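PDB 3PFD: acyl-CoA dehydrogenase from Mycobacterium thermoresistibile, which catalyses the FAD-dependent oxidation of saturated acyl-CoA thioesters to 2,3-dehydroacyl-CoA, passing the electrons on to an acceptor. Local coordinates for residues K167-N172 / S220-L225. Sequence-based numbering, arbitrary orientation.
Sequences KCWITN and SPTTEL. With FDA (dihydroflavine-adenine dinucleotide), chain B.
K167 and L225 exchange two backbone hydrogen bonds, and I170 and T223 two more, so the antiparallel strands are joined by both pairs. Between them the register slips by one residue in a beta bulge, where W169 takes positive phi (69°) and the T223 carbonyl accepts from I170 N (3.0 Å) but not from W169 N. Beyond the strand end, N172 N donates to P221 O (2.7 Å); proline suits a place where its own nitrogen need not donate. Branched I170 crosses L225 at about a right angle, its CG1 lying 3.8 Å from L225 CD1.

T171 turns its backbone N to the flavin, giving a nearly straight bond to FDA O4 (3.0 Å, 169°). With OG1 beside that backbone N (chi1 -66°), its hydroxyl also accepts from FDA N5 (3.1 Å), as suits a reduced flavin. One water joins the hydroxyls of T171, S220 and T222. W169 packs its CB on FDA N10 (3.4 Å), while the ribityl O3' lies over one face of its indole and T222 CG2 comes at its edge.

This FAD-binding corner of the middle domain's antiparallel sheet is flanked by strand 206-211 beside 222-233, while strand 134-137 packs on I170 and L225 and helix 95-114 on T171, N172 and S220.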
# COMPACT_ATOMS: atom_id res chain seq x y z
N LYS C 167 -12.77 27.36 -23.46
CA LYS C 167 -12.51 26.53 -22.29
C LYS C 167 -12.72 25.06 -22.65
O LYS C 167 -13.28 24.74 -23.71
CB LYS C 167 -13.42 26.93 -21.13
CG LYS C 167 -13.23 28.37 -20.65
CD LYS C 167 -11.86 28.55 -19.98
CE LYS C 167 -11.80 29.87 -19.22
NZ LYS C 167 -10.41 30.18 -18.75
N CYS C 168 -12.27 24.17 -21.77
CA CYS C 168 -12.53 22.74 -21.95
C CYS C 168 -12.66 22.04 -20.63
O CYS C 168 -12.32 22.60 -19.58
CB CYS C 168 -11.45 22.08 -22.81
SG CYS C 168 -9.86 22.03 -22.06
N TRP C 169 -13.14 20.80 -20.70
CA TRP C 169 -13.43 19.96 -19.53
C TRP C 169 -14.63 20.44 -18.71
O TRP C 169 -14.71 20.11 -17.52
CB TRP C 169 -12.22 19.83 -18.59
CG TRP C 169 -10.91 19.38 -19.21
CD1 TRP C 169 -9.71 20.06 -19.20
CD2 TRP C 169 -10.65 18.13 -19.86
NE1 TRP C 169 -8.73 19.32 -19.82
CE2 TRP C 169 -9.28 18.14 -20.25
CE3 TRP C 169 -11.44 17.02 -20.19
CZ2 TRP C 169 -8.68 17.06 -20.93
CZ3 TRP C 169 -10.84 15.94 -20.85
CH2 TRP C 169 -9.48 15.98 -21.22
N ILE C 170 -15.57 21.16 -19.33
CA ILE C 170 -16.62 21.83 -18.56
C ILE C 170 -17.79 20.89 -18.28
O ILE C 170 -18.57 20.54 -19.17
CB ILE C 170 -17.09 23.17 -19.22
CG1 ILE C 170 -15.91 24.12 -19.48
CG2 ILE C 170 -18.22 23.84 -18.39
CD1 ILE C 170 -14.87 24.27 -18.28
N THR C 171 -17.89 20.48 -17.02
CA THR C 171 -18.93 19.56 -16.56
C THR C 171 -20.28 20.26 -16.71
O THR C 171 -20.42 21.42 -16.33
CB THR C 171 -18.69 19.21 -15.10
OG1 THR C 171 -17.49 18.47 -14.99
CG2 THR C 171 -19.82 18.39 -14.51
N ASN C 172 -21.27 19.52 -17.23
CA ASN C 172 -22.65 20.01 -17.48
C ASN C 172 -22.76 21.09 -18.55
O ASN C 172 -23.82 21.70 -18.73
CB ASN C 172 -23.41 20.35 -16.17
CG ASN C 172 -23.58 19.12 -15.22
OD1 ASN C 172 -23.63 17.95 -15.67
ND2 ASN C 172 -23.65 19.38 -13.91
N SER C 220 -22.31 12.50 -17.68
CA SER C 220 -22.07 13.91 -17.39
C SER C 220 -21.46 14.54 -18.62
O SER C 220 -20.36 14.13 -19.04
CB SER C 220 -21.15 14.08 -16.18
OG SER C 220 -20.78 15.44 -16.04
N PRO C 221 -22.17 15.53 -19.22
CA PRO C 221 -21.58 16.19 -20.40
C PRO C 221 -20.31 16.96 -20.00
O PRO C 221 -20.33 17.73 -19.02
CB PRO C 221 -22.67 17.16 -20.89
CG PRO C 221 -23.88 16.95 -19.97
CD PRO C 221 -23.42 16.16 -18.77
N THR C 222 -19.24 16.74 -20.75
CA THR C 222 -17.94 17.36 -20.50
C THR C 222 -17.51 18.00 -21.82
O THR C 222 -17.08 17.30 -22.76
CB THR C 222 -16.90 16.31 -20.03
OG1 THR C 222 -17.47 15.49 -18.99
CG2 THR C 222 -15.61 16.97 -19.52
N THR C 223 -17.66 19.32 -21.89
CA THR C 223 -17.60 20.04 -23.17
C THR C 223 -16.56 21.15 -23.26
O THR C 223 -16.14 21.71 -22.25
CB THR C 223 -18.98 20.68 -23.55
OG1 THR C 223 -19.25 21.82 -22.72
CG2 THR C 223 -20.11 19.67 -23.41
N GLU C 224 -16.15 21.44 -24.49
CA GLU C 224 -15.49 22.69 -24.78
C GLU C 224 -16.51 23.84 -24.78
O GLU C 224 -17.72 23.61 -24.91
CB GLU C 224 -14.74 22.60 -26.12
CG GLU C 224 -13.55 21.63 -26.14
CD GLU C 224 -12.98 21.39 -27.55
OE1 GLU C 224 -13.45 22.00 -28.56
OE2 GLU C 224 -12.04 20.57 -27.66
N LEU C 225 -16.03 25.07 -24.61
CA LEU C 225 -16.88 26.26 -24.69
C LEU C 225 -16.17 27.30 -25.53
O LEU C 225 -14.97 27.45 -25.41
CB LEU C 225 -17.13 26.86 -23.31
CG LEU C 225 -17.85 26.06 -22.21
CD1 LEU C 225 -17.90 26.94 -20.96
CD2 LEU C 225 -19.25 25.57 -22.63
PA FDA B . -2.15 18.31 -16.16
O1A FDA B . -2.13 19.56 -15.32
O2A FDA B . -1.48 18.28 -17.51
O5B FDA B . -1.54 17.13 -15.25
C5B FDA B . -0.90 15.97 -15.80
C4B FDA B . -0.21 15.21 -14.67
O4B FDA B . 0.88 15.98 -14.13
C3B FDA B . -1.15 14.94 -13.49
O3B FDA B . -0.77 13.68 -12.91
C2B FDA B . -0.82 16.06 -12.51
O2B FDA B . -1.11 15.71 -11.16
C1B FDA B . 0.67 16.21 -12.74
N9A FDA B . 1.18 17.53 -12.31
C8A FDA B . 0.92 18.72 -12.89
N7A FDA B . 1.58 19.69 -12.21
C5A FDA B . 2.25 19.11 -11.19
C6A FDA B . 3.08 19.60 -10.17
N6A FDA B . 3.33 20.95 -10.08
N1A FDA B . 3.62 18.73 -9.28
C2A FDA B . 3.35 17.41 -9.39
N3A FDA B . 2.56 16.90 -10.36
C4A FDA B . 1.99 17.73 -11.26
N1 FDA B . -12.30 22.08 -15.22
C2 FDA B . -13.17 23.13 -15.25
O2 FDA B . -12.78 24.31 -15.44
N3 FDA B . -14.49 22.91 -15.09
C4 FDA B . -14.97 21.66 -14.88
O4 FDA B . -16.20 21.53 -14.75
C4X FDA B . -14.09 20.56 -14.82
N5 FDA B . -14.55 19.29 -14.73
C5X FDA B . -13.82 18.27 -15.21
C6 FDA B . -14.43 17.07 -15.60
C7 FDA B . -13.65 16.04 -16.17
C7M FDA B . -14.31 14.74 -16.59
C8 FDA B . -12.28 16.19 -16.31
C8M FDA B . -11.41 15.09 -16.91
C9 FDA B . -11.68 17.37 -15.91
C9A FDA B . -12.44 18.41 -15.37
N10 FDA B . -11.87 19.69 -15.20
C10 FDA B . -12.73 20.80 -14.99
C1' FDA B . -10.44 19.89 -15.48
C2' FDA B . -9.55 19.37 -14.34
O2' FDA B . -9.60 20.18 -13.15
C3' FDA B . -8.15 19.20 -14.90
O3' FDA B . -8.13 18.00 -15.71
C4' FDA B . -7.09 19.10 -13.78
O4' FDA B . -6.93 20.37 -13.14
C5' FDA B . -5.74 18.66 -14.31
O5' FDA B . -5.41 19.42 -15.48
P FDA B . -4.94 18.64 -16.81
O1P FDA B . -6.03 17.66 -17.17
O2P FDA B . -4.49 19.66 -17.83
O3P FDA B . -3.69 17.77 -16.31
O HOH W 1 -18.05 16.04 -16.35